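Local coordinates for protein dehydrogenase (Chromobacterium violaceum, PDB 3Q2I) that probably oxidises the sugar of UDP-GlcNAcA with NAD as cofactor, an early step toward 2,3-diacetamido-2,3-dideoxy-D-mannuronic acid, at residues E223-V228 against N241-T246; F164-Q169 against P248-G253; A211-L216 against L340-G345. All blocks are in the same frame, centred on the assembly; numbering follows the deposited sequence. Where two conformers were deposited one is given.

Contact 1 of 3, residues E223-V228 against N241-T246; sequences EDTGTV and NVTMLT
Gly226 and Val242 face each other as a hydrogen-bonded pair of an antiparallel beta hairpin, strands 225-232 and 237-243, in the mixed sheet of the C-terminal alpha/beta domain. Gly226 N reaches Val242 O at 2.9 Å, and Val242 N returns the bond to Gly226 O. CG2 of Val242 packs over the glycine backbone.

The flanking pairs, Thr225 with Thr243 and Thr227 with Asn241, are non-hydrogen-bonded and send their side chains to the other face, where each lies alongside its partner. Thr227 OG1, anti to its backbone N (chi1 -172°), gives its proton to Asn241 OD1 at 2.7 Å in the amide plane. That same OD1 also meets Ser239 of a second subunit, while Asn241 ND2 binds Asn162. Thr225 OG1 sits 3.0 Å from Thr243 OG1 and donates to Asp224 OD1 from above the carboxylate plane.

Beyond the strands, Asp224 O accepts from Met244 N at 2.8 Å. Asp224 and Thr225 form a classic beta bulge opposite Ala214, and the Asp224 carboxylate takes the amides of Leu216, Ala217 and Arg218. Across that carboxylate, roughly at right angles, lies the Leu245 fork, with CD1 3.5 Å from Asp224 OD1 and CD2 3.6 Å from Asp224 OD2.

Contact 2 of 3, residues F164-Q169 against P248-G253; sequences FWTRPQ and PKNLEG. With HP7 ((2S,3S,4R,5R,6R)-5-acetamido-6-[[[(2R,3S,4R,5R)-5-(2,4-dioxopyrimidin-1-yl)-3,4-dihydroxy-oxolan-2-yl]methoxy-hydroxy-phosphoryl]oxy-hydroxy-phosphoryl]oxy-3,4-dihydroxy-oxane-2-carboxylic acid), chain C.
Part of the UDP-sugar pocket is built here, where the loop leaving strand 156-164 meets the residues leading into strand 252-259. Asn250 joins loop and ligand. Its side-chain amide lies flat over one face of the Trp165 indole, the planes 9° apart, with ND2 3.6 Å from Trp165 CG. Asn250 OD1 accepts from Thr166 N at 2.8 Å, and Asn250 N donates to the uracil O4 of HP7 at 2.9 Å. One water takes hydrogens from Asn250 ND2 and Arg167 NH1 and gives one to the phosphate oxygen O1A.

Arg167 is bent at chi2 (-63°), which brings its guanidinium back toward the ligand. NE and NH1 both bind the sugar carboxylate oxygen O'P, with Arg167 NE 2.8 Å from it, and NH1 also holds ring oxygen O5'. Arg167 NH2 is fixed by Thr166 O at 2.9 Å, met from above the carbonyl plane.

Behind the pocket, Phe164 makes the backbone bonds: its O accepts from both Leu251 N and Glu252 N, a classic beta bulge, and its N donates to Glu252 O. Glu252 runs extended beside the Phe164 ring to reach Arg265, Ser254 and Asn162. Strands 156-164 and 252-259 are antiparallel neighbours in the mixed sheet, and Phe164 packs on Leu258 of a second subunit.

Contact 3 of 3, residues A211-L216 against L340-G345; sequences AYTATL and LSARDG. With NA (sodium ion), chain E.
Ala211 and Ala342 bring a helix onto strand 206-214, next to the outermost strand 348-349 of the mixed sheet in the C-terminal alpha/beta domain: the last turn of helix 325-344 crosses strand 206-214 at -73°, with the segment axes 6.3 Å apart. The packing is close because the side chains are small. Ala342 CB lies 4.2 Å from Ala211 CB and 3.6 Å from Thr213 OG1, and the CA-H of Ala342 points at Ala211 O.

Hydrogen bonding adds one direct link and one through water. Ser341 OG accepts from Ala211 N at 2.9 Å; the same hydroxyl also bonds to Arg346 O, which ties the strand to the chain just past the helix. A water accepts from Thr213 N and donates to Ala342 O.

Charge pairing gathers at the helix end. Arg343 grips the carboxylate of Asp344 side-on, through NE and NH1, while its NH2 bonds to Pro351 O of a third subunit. Asp344 OD2 is shared with Arg346, just past the helix.

A sodium ion sits beside the strand, with the bridging water as a long ligand. Thr213 chelates it: chi1 of 65° sets the hydroxyl between backbone N and carbonyl carbon, with Thr213 O at 2.4 Å and Thr213 OG1 at 2.5 Å from the sodium.

All three contacts reach the same mixed sheet, and contact 1 is the middle piece. Its centre is about 10 Å from that of contact 2 and 11 Å from that of contact 3, whereas the centres of contacts 2 and 3 are about 20 Å apart and their nearest atoms about 8 Å. Toward the ligand, Met244 O pairs with Arg167 N at 2.9 Å and Thr246 O with Thr166 OG1 at 2.8 Å, probable hydrogen bonds that join the residues just after strand 237-243 to the HP7-binding loop. Toward the sodium site, Thr227 N probably bonds Tyr212 O at 2.9 Å. Contact 2 carries six of the pocket residues, Met244 of contact 1 comes within about 6 Å of HP7, and each contact also touches a second subunit.

Contact 1 of 3, residues E223-V228 against N241-T246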
loop_
_atom_site.group_PDB
_atom_site.type_symbol
_atom_site.label_atom_id
_atom_site.label_comp_id
_atom_site.label_asym_id
_atom_site.label_seq_id
_atom_site.Cartn_x
_atom_site.Cartn_y
_atom_site.Cartn_z
ATOM N N GLU A 223 -10.599 -15.386 18.449
ATOM C CA GLU A 223 -9.281 -15.786 18.915
ATOM C C GLU A 223 -9.292 -16.403 20.291
ATOM O O GLU A 223 -10.010 -15.913 21.191
ATOM C CB GLU A 223 -8.258 -14.637 18.809
ATOM C CG GLU A 223 -8.314 -13.556 19.939
ATOM C CD GLU A 223 -9.466 -12.578 19.912
ATOM O OE1 GLU A 223 -10.271 -12.551 18.964
ATOM O OE2 GLU A 223 -9.596 -11.759 20.867
ATOM N N ASP A 224 -8.500 -17.458 20.452
ATOM C CA ASP A 224 -8.136 -17.926 21.774
ATOM C C ASP A 224 -6.797 -17.457 22.276
ATOM O O ASP A 224 -6.442 -17.700 23.444
ATOM C CB ASP A 224 -8.312 -19.469 21.923
ATOM C CG ASP A 224 -7.451 -20.255 20.935
ATOM O OD1 ASP A 224 -6.375 -19.749 20.510
ATOM O OD2 ASP A 224 -7.862 -21.391 20.621
ATOM N N THR A 225 -6.034 -16.773 21.392
ATOM C CA THR A 225 -4.645 -16.406 21.672
ATOM C C THR A 225 -4.336 -15.122 20.898
ATOM O O THR A 225 -4.755 -14.986 19.769
ATOM C CB THR A 225 -3.688 -17.523 21.161
ATOM O OG1 THR A 225 -4.023 -18.760 21.832
ATOM C CG2 THR A 225 -2.211 -17.201 21.425
ATOM N N GLY A 226 -3.560 -14.217 21.487
ATOM C CA GLY A 226 -3.233 -12.984 20.750
ATOM C C GLY A 226 -2.098 -12.243 21.391
ATOM O O GLY A 226 -1.823 -12.386 22.579
ATOM N N THR A 227 -1.478 -11.348 20.630
ATOM C CA THR A 227 -0.468 -10.468 21.154
ATOM C C THR A 227 -0.597 -9.118 20.445
ATOM O O THR A 227 -0.987 -9.077 19.274
ATOM C CB THR A 227 0.952 -11.070 21.016
ATOM O OG1 THR A 227 1.873 -10.238 21.721
ATOM C CG2 THR A 227 1.417 -11.296 19.539
ATOM N N VAL A 228 -0.411 -8.050 21.206
ATOM C CA VAL A 228 -0.517 -6.723 20.592
ATOM C C VAL A 228 0.675 -5.894 21.013
ATOM O O VAL A 228 0.938 -5.823 22.216
ATOM C CB VAL A 228 -1.825 -6.030 20.950
ATOM C CG1 VAL A 228 -2.047 -5.927 22.454
ATOM C CG2 VAL A 228 -1.926 -4.687 20.230
ATOM N N ASN A 241 -0.192 -9.668 25.993
ATOM C CA ASN A 241 -0.172 -11.051 25.495
ATOM C C ASN A 241 -1.302 -11.775 26.192
ATOM O O ASN A 241 -1.470 -11.621 27.429
ATOM C CB ASN A 241 1.110 -11.738 25.960
ATOM C CG ASN A 241 2.330 -11.038 25.475
ATOM O OD1 ASN A 241 2.494 -10.824 24.276
ATOM N ND2 ASN A 241 3.190 -10.626 26.397
ATOM N N VAL A 242 -2.140 -12.480 25.444
ATOM C CA VAL A 242 -3.250 -13.190 26.056
ATOM C C VAL A 242 -3.371 -14.604 25.487
ATOM O O VAL A 242 -3.250 -14.800 24.267
ATOM C CB VAL A 242 -4.540 -12.370 25.906
ATOM C CG1 VAL A 242 -4.336 -10.985 26.509
ATOM C CG2 VAL A 242 -4.940 -12.179 24.430
ATOM N N THR A 243 -3.665 -15.608 26.328
ATOM C CA THR A 243 -4.158 -16.853 25.758
ATOM C C THR A 243 -5.137 -17.460 26.732
ATOM O O THR A 243 -4.998 -17.204 27.929
ATOM C CB THR A 243 -3.063 -17.895 25.437
ATOM O OG1 THR A 243 -3.645 -19.043 24.785
ATOM C CG2 THR A 243 -2.233 -18.216 26.701
ATOM N N MET A 244 -6.135 -18.155 26.203
ATOM C CA MET A 244 -7.085 -18.957 27.021
ATOM C C MET A 244 -6.673 -20.428 26.982
ATOM O O MET A 244 -7.463 -21.308 27.368
ATOM C CB MET A 244 -8.526 -18.761 26.531
ATOM C CG MET A 244 -9.060 -17.358 26.715
ATOM S SD MET A 244 -8.958 -16.715 28.399
ATOM C CE MET A 244 -7.896 -15.283 28.249
ATOM N N LEU A 245 -5.464 -20.720 26.526
ATOM C CA LEU A 245 -5.088 -22.127 26.296
ATOM C C LEU A 245 -4.040 -22.562 27.311
ATOM O O LEU A 245 -3.327 -23.537 27.053
ATOM C CB LEU A 245 -4.446 -22.297 24.903
ATOM C CG LEU A 245 -5.360 -21.851 23.767
ATOM C CD1 LEU A 245 -4.666 -22.108 22.432
ATOM C CD2 LEU A 245 -6.748 -22.497 23.852
ATOM N N THR A 246 -3.966 -21.912 28.471
ATOM C CA THR A 246 -2.848 -22.154 29.384
ATOM C C THR A 246 -2.995 -23.524 30.085
ATOM O O THR A 246 -4.089 -23.897 30.549
ATOM C CB THR A 246 -2.814 -21.092 30.472
ATOM O OG1 THR A 246 -2.782 -19.776 29.858
ATOM C CG2 THR A 246 -1.577 -21.280 31.332
#

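Contact 2 of 3, residues F164-Q169 against P248-G253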
loop_
_atom_site.group_PDB
_atom_site.type_symbol
_atom_site.label_atom_id
_atom_site.label_comp_id
_atom_site.label_asym_id
_atom_site.label_seq_id
_atom_site.Cartn_x
_atom_site.Cartn_y
_atom_site.Cartn_z
ATOM N N PHE A 164 -2.683 -14.987 31.049
ATOM C CA PHE A 164 -2.418 -16.388 30.661
ATOM C C PHE A 164 -3.425 -17.243 31.446
ATOM O O PHE A 164 -3.177 -17.593 32.596
ATOM C CB PHE A 164 -0.990 -16.788 31.000
ATOM C CG PHE A 164 0.088 -15.940 30.316
ATOM C CD1 PHE A 164 -0.144 -15.400 29.043
ATOM C CD2 PHE A 164 1.332 -15.752 30.882
ATOM C CE1 PHE A 164 0.843 -14.655 28.391
ATOM C CE2 PHE A 164 2.321 -15.011 30.219
ATOM C CZ PHE A 164 2.075 -14.505 28.941
ATOM N N TRP A 165 -4.570 -17.477 30.833
ATOM C CA TRP A 165 -5.705 -18.090 31.500
ATOM C C TRP A 165 -6.153 -19.352 30.775
ATOM O O TRP A 165 -5.576 -19.786 29.759
ATOM C CB TRP A 165 -6.854 -17.072 31.545
ATOM C CG TRP A 165 -6.716 -16.001 32.612
ATOM C CD1 TRP A 165 -5.718 -15.808 33.555
ATOM C CD2 TRP A 165 -7.685 -14.984 32.845
ATOM N NE1 TRP A 165 -6.017 -14.712 34.335
ATOM C CE2 TRP A 165 -7.207 -14.177 33.898
ATOM C CE3 TRP A 165 -8.886 -14.631 32.206
ATOM C CZ2 TRP A 165 -7.926 -13.064 34.363
ATOM C CZ3 TRP A 165 -9.607 -13.531 32.674
ATOM C CH2 TRP A 165 -9.115 -12.751 33.752
ATOM N N THR A 166 -7.231 -19.960 31.275
ATOM C CA THR A 166 -7.642 -21.227 30.720
ATOM C C THR A 166 -9.131 -21.294 30.522
ATOM O O THR A 166 -9.861 -21.080 31.490
ATOM C CB THR A 166 -7.281 -22.384 31.691
ATOM O OG1 THR A 166 -5.899 -22.302 32.023
ATOM C CG2 THR A 166 -7.640 -23.704 31.048
ATOM N N ARG A 167 -9.599 -21.583 29.307
ATOM C CA ARG A 167 -11.024 -21.735 29.009
ATOM C C ARG A 167 -11.134 -22.963 28.127
ATOM O O ARG A 167 -10.570 -23.018 27.034
ATOM C CB ARG A 167 -11.625 -20.552 28.231
ATOM C CG ARG A 167 -11.569 -19.235 28.955
ATOM C CD ARG A 167 -12.387 -19.273 30.236
ATOM N NE ARG A 167 -12.455 -17.979 30.907
ATOM C CZ ARG A 167 -11.607 -17.585 31.841
ATOM N NH1 ARG A 167 -11.791 -16.394 32.409
ATOM N NH2 ARG A 167 -10.578 -18.343 32.214
ATOM N N PRO A 168 -11.815 -24.019 28.619
ATOM C CA PRO A 168 -11.896 -25.246 27.843
ATOM C C PRO A 168 -13.035 -25.127 26.831
ATOM O O PRO A 168 -13.828 -24.185 26.922
ATOM C CB PRO A 168 -12.252 -26.303 28.924
ATOM C CG PRO A 168 -13.085 -25.483 29.913
ATOM C CD PRO A 168 -12.351 -24.162 29.983
ATOM N N GLN A 169 -13.131 -26.056 25.882
ATOM C CA GLN A 169 -14.220 -26.013 24.925
ATOM C C GLN A 169 -15.609 -25.883 25.587
ATOM O O GLN A 169 -16.523 -25.236 25.040
ATOM C CB GLN A 169 -14.164 -27.195 23.956
ATOM C CG GLN A 169 -15.126 -27.154 22.813
ATOM C CD GLN A 169 -14.783 -26.034 21.857
ATOM O OE1 GLN A 169 -13.600 -25.797 21.553
ATOM N NE2 GLN A 169 -15.795 -25.306 21.424
ATOM N N PRO A 248 -2.305 -25.926 33.155
ATOM C CA PRO A 248 -3.584 -26.590 32.976
ATOM C C PRO A 248 -4.719 -25.778 33.584
ATOM O O PRO A 248 -5.877 -26.208 33.512
ATOM C CB PRO A 248 -3.420 -27.839 33.855
ATOM C CG PRO A 248 -2.646 -27.308 34.992
ATOM C CD PRO A 248 -1.737 -26.196 34.489
ATOM N N LYS A 249 -4.394 -24.619 34.150
ATOM C CA LYS A 249 -5.384 -23.686 34.703
ATOM C C LYS A 249 -4.834 -22.254 34.668
ATOM O O LYS A 249 -3.693 -22.053 34.257
ATOM C CB LYS A 249 -5.718 -24.086 36.160
ATOM C CG LYS A 249 -4.552 -23.945 37.106
ATOM C CD LYS A 249 -4.924 -24.488 38.498
ATOM C CE LYS A 249 -3.661 -24.616 39.306
ATOM N NZ LYS A 249 -3.387 -23.267 39.835
ATOM N N ASN A 250 -5.615 -21.278 35.116
ATOM C CA ASN A 250 -5.187 -19.879 35.087
ATOM C C ASN A 250 -3.832 -19.719 35.753
ATOM O O ASN A 250 -3.595 -20.208 36.880
ATOM C CB ASN A 250 -6.178 -18.938 35.780
ATOM C CG ASN A 250 -7.423 -18.634 34.965
ATOM O OD1 ASN A 250 -7.688 -19.233 33.914
ATOM N ND2 ASN A 250 -8.202 -17.656 35.444
ATOM N N LEU A 251 -2.929 -19.016 35.075
ATOM C CA LEU A 251 -1.578 -18.836 35.570
ATOM C C LEU A 251 -1.244 -17.408 35.971
ATOM O O LEU A 251 -0.604 -17.154 37.001
ATOM C CB LEU A 251 -0.566 -19.339 34.538
ATOM C CG LEU A 251 0.938 -19.097 34.764
ATOM C CD1 LEU A 251 1.423 -19.910 35.950
ATOM C CD2 LEU A 251 1.733 -19.546 33.535
ATOM N N GLU A 252 -1.633 -16.429 35.166
ATOM C CA GLU A 252 -1.087 -15.083 35.343
ATOM C C GLU A 252 -2.026 -14.008 34.785
ATOM O O GLU A 252 -2.663 -14.200 33.723
ATOM C CB GLU A 252 0.248 -14.977 34.581
ATOM C CG GLU A 252 0.889 -13.626 34.712
ATOM C CD GLU A 252 2.275 -13.556 34.080
ATOM O OE1 GLU A 252 2.782 -12.438 33.911
ATOM O OE2 GLU A 252 2.870 -14.610 33.743
ATOM N N GLY A 253 -2.235 -12.953 35.578
ATOM C CA GLY A 253 -2.905 -11.717 35.152
ATOM C C GLY A 253 -1.996 -10.657 35.706
ATOM O O GLY A 253 -1.981 -10.404 36.921
HETATM N N1 HP7 C . -11.895 -21.553 33.948
HETATM C C2 HP7 C . -11.153 -22.640 33.737
HETATM O O2 HP7 C . -11.606 -23.564 33.013
HETATM N N3 HP7 C . -9.952 -22.786 34.305
HETATM C C4 HP7 C . -9.459 -21.825 35.098
HETATM O O4 HP7 C . -8.354 -22.042 35.651
HETATM C C5 HP7 C . -10.203 -20.665 35.332
HETATM C C6 HP7 C . -11.452 -20.561 34.734
HETATM P PA HP7 C . -13.913 -17.402 36.235
HETATM P PB HP7 C . -14.728 -14.706 36.180
HETATM O "O'P" HP7 C . -14.249 -15.809 30.900
HETATM O "O'Q" HP7 C . -16.367 -15.213 30.813
HETATM C "C1'" HP7 C . -13.436 -13.614 34.176
HETATM O O1A HP7 C . -12.507 -17.304 36.805
HETATM O O1B HP7 C . -13.574 -14.404 37.108
HETATM C C1C HP7 C . -13.178 -21.435 33.243
HETATM C "C2'" HP7 C . -13.194 -12.156 33.751
HETATM N "N2'" HP7 C . -13.185 -11.271 34.917
HETATM O O2A HP7 C . -15.094 -17.793 37.080
HETATM O O2B HP7 C . -16.174 -14.667 36.630
HETATM C C2C HP7 C . -14.347 -22.036 34.011
HETATM O O2C HP7 C . -15.150 -22.671 33.010
HETATM C "C3'" HP7 C . -14.264 -11.687 32.774
HETATM O "O3'" HP7 C . -13.766 -10.457 32.196
HETATM O O3A HP7 C . -14.341 -16.074 35.440
HETATM O O3B HP7 C . -14.651 -13.650 34.938
HETATM C C3C HP7 C . -15.104 -20.813 34.503
HETATM O O3C HP7 C . -16.501 -21.084 34.608
HETATM C "C4'" HP7 C . -14.474 -12.709 31.645
HETATM O "O4'" HP7 C . -15.580 -12.382 30.812
HETATM C C4C HP7 C . -14.847 -19.754 33.435
HETATM O O4C HP7 C . -13.474 -20.040 33.133
HETATM C "C5'" HP7 C . -14.854 -14.041 32.323
HETATM O "O5'" HP7 C . -13.682 -14.435 33.032
HETATM C C5C HP7 C . -14.921 -18.369 34.042
HETATM O O5C HP7 C . -13.842 -18.383 34.969
HETATM C "C6'" HP7 C . -15.197 -15.085 31.288
HETATM C "C7'" HP7 C . -12.188 -10.488 35.325
HETATM O "O7'" HP7 C . -11.122 -10.282 34.728
HETATM C "C8'" HP7 C . -12.420 -9.786 36.643
HETATM O O HOH W 1 -10.367 -16.312 34.862
#

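Contact 3 of 3, residues A211-L216 against L340-G345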
loop_
_atom_site.group_PDB
_atom_site.type_symbol
_atom_site.label_atom_id
_atom_site.label_comp_id
_atom_site.label_asym_id
_atom_site.label_seq_id
_atom_site.Cartn_x
_atom_site.Cartn_y
_atom_site.Cartn_z
ATOM N N ALA A 211 -1.171 -5.972 15.900
ATOM C CA ALA A 211 -1.666 -7.154 16.605
ATOM C C ALA A 211 -1.593 -8.421 15.757
ATOM O O ALA A 211 -1.594 -8.338 14.521
ATOM C CB ALA A 211 -3.057 -6.929 17.191
ATOM N N TYR A 212 -1.450 -9.579 16.432
ATOM C CA TYR A 212 -1.676 -10.878 15.812
ATOM C C TYR A 212 -2.691 -11.585 16.726
ATOM O O TYR A 212 -2.600 -11.479 17.946
ATOM C CB TYR A 212 -0.441 -11.801 15.802
ATOM C CG TYR A 212 0.703 -11.374 14.923
ATOM C CD1 TYR A 212 0.706 -11.713 13.583
ATOM C CD2 TYR A 212 1.834 -10.797 15.480
ATOM C CE1 TYR A 212 1.754 -11.306 12.775
ATOM C CE2 TYR A 212 2.918 -10.436 14.677
ATOM C CZ TYR A 212 2.879 -10.758 13.349
ATOM O OH TYR A 212 3.905 -10.362 12.508
ATOM N N THR A 213 -3.663 -12.232 16.096
ATOM C CA THR A 213 -4.495 -13.147 16.880
ATOM C C THR A 213 -4.736 -14.442 16.122
ATOM O O THR A 213 -4.502 -14.534 14.926
ATOM C CB THR A 213 -5.872 -12.523 17.146
ATOM O OG1 THR A 213 -6.592 -12.359 15.936
ATOM C CG2 THR A 213 -5.812 -11.214 17.912
ATOM N N ALA A 214 -5.168 -15.479 16.852
ATOM C CA ALA A 214 -5.297 -16.779 16.199
ATOM C C ALA A 214 -6.275 -17.601 17.012
ATOM O O ALA A 214 -6.435 -17.313 18.207
ATOM C CB ALA A 214 -3.948 -17.485 16.196
ATOM N N THR A 215 -6.829 -18.626 16.360
ATOM C CA THR A 215 -7.601 -19.633 17.113
ATOM C C THR A 215 -6.711 -20.854 17.015
ATOM O O THR A 215 -6.709 -21.534 15.957
ATOM C CB THR A 215 -8.923 -19.920 16.408
ATOM O OG1 THR A 215 -9.664 -18.693 16.281
ATOM C CG2 THR A 215 -9.749 -20.879 17.256
ATOM N N LEU A 216 -5.914 -21.104 18.041
ATOM C CA LEU A 216 -4.935 -22.196 17.976
ATOM C C LEU A 216 -5.446 -23.556 18.438
ATOM O O LEU A 216 -4.827 -24.595 18.159
ATOM C CB LEU A 216 -3.644 -21.878 18.731
ATOM C CG LEU A 216 -3.013 -20.597 18.188
ATOM C CD1 LEU A 216 -1.773 -20.252 19.012
ATOM C CD2 LEU A 216 -2.560 -20.847 16.724
ATOM N N LEU A 340 -8.936 -4.915 13.940
ATOM C CA LEU A 340 -8.638 -4.515 12.554
ATOM C C LEU A 340 -7.164 -4.816 12.238
ATOM O O LEU A 340 -6.846 -5.273 11.149
ATOM C CB LEU A 340 -8.907 -3.024 12.387
ATOM C CG LEU A 340 -10.391 -2.657 12.410
ATOM C CD1 LEU A 340 -10.499 -1.142 12.595
ATOM C CD2 LEU A 340 -11.053 -3.163 11.121
ATOM N N SER A 341 -6.273 -4.521 13.173
ATOM C CA SER A 341 -4.835 -4.715 12.901
ATOM C C SER A 341 -4.541 -6.209 12.714
ATOM O O SER A 341 -3.797 -6.590 11.791
ATOM C CB SER A 341 -4.070 -4.203 14.131
ATOM O OG SER A 341 -2.666 -4.513 13.923
ATOM N N ALA A 342 -5.084 -7.071 13.575
ATOM C CA ALA A 342 -4.864 -8.508 13.450
ATOM C C ALA A 342 -5.474 -9.054 12.168
ATOM O O ALA A 342 -4.911 -9.950 11.538
ATOM C CB ALA A 342 -5.493 -9.242 14.637
ATOM N N ARG A 343 -6.627 -8.515 11.774
ATOM C CA ARG A 343 -7.294 -9.044 10.587
ATOM C C ARG A 343 -6.457 -8.698 9.350
ATOM O O ARG A 343 -6.241 -9.582 8.512
ATOM C CB ARG A 343 -8.662 -8.361 10.417
ATOM C CG ARG A 343 -9.476 -8.930 9.250
ATOM C CD ARG A 343 -10.744 -8.110 8.944
ATOM N NE ARG A 343 -10.345 -6.816 8.430
ATOM C CZ ARG A 343 -11.204 -5.805 8.306
ATOM N NH1 ARG A 343 -10.797 -4.627 7.858
ATOM N NH2 ARG A 343 -12.443 -5.966 8.776
ATOM N N ASP A 344 -6.018 -7.447 9.242
ATOM C CA ASP A 344 -5.414 -6.969 8.002
ATOM C C ASP A 344 -3.888 -7.045 8.045
ATOM O O ASP A 344 -3.239 -6.835 6.982
ATOM C CB ASP A 344 -5.879 -5.534 7.713
ATOM C CG ASP A 344 -7.359 -5.467 7.340
ATOM O OD1 ASP A 344 -7.932 -6.530 7.010
ATOM O OD2 ASP A 344 -7.872 -4.323 7.348
ATOM N N GLY A 345 -3.297 -7.394 9.188
ATOM C CA GLY A 345 -1.808 -7.423 9.256
ATOM C C GLY A 345 -1.161 -6.070 9.066
ATOM O O GLY A 345 -0.146 -5.912 8.357
HETATM NA NA NA E . -6.090 -13.251 13.614
HETATM O O HOH W 2 -3.588 -11.919 13.106
HETATM O O HOH W 3 -5.536 -13.928 11.819
HETATM O O HOH W 4 -8.064 -11.909 12.817
HETATM O O HOH W 5 -7.947 -14.483 14.371
#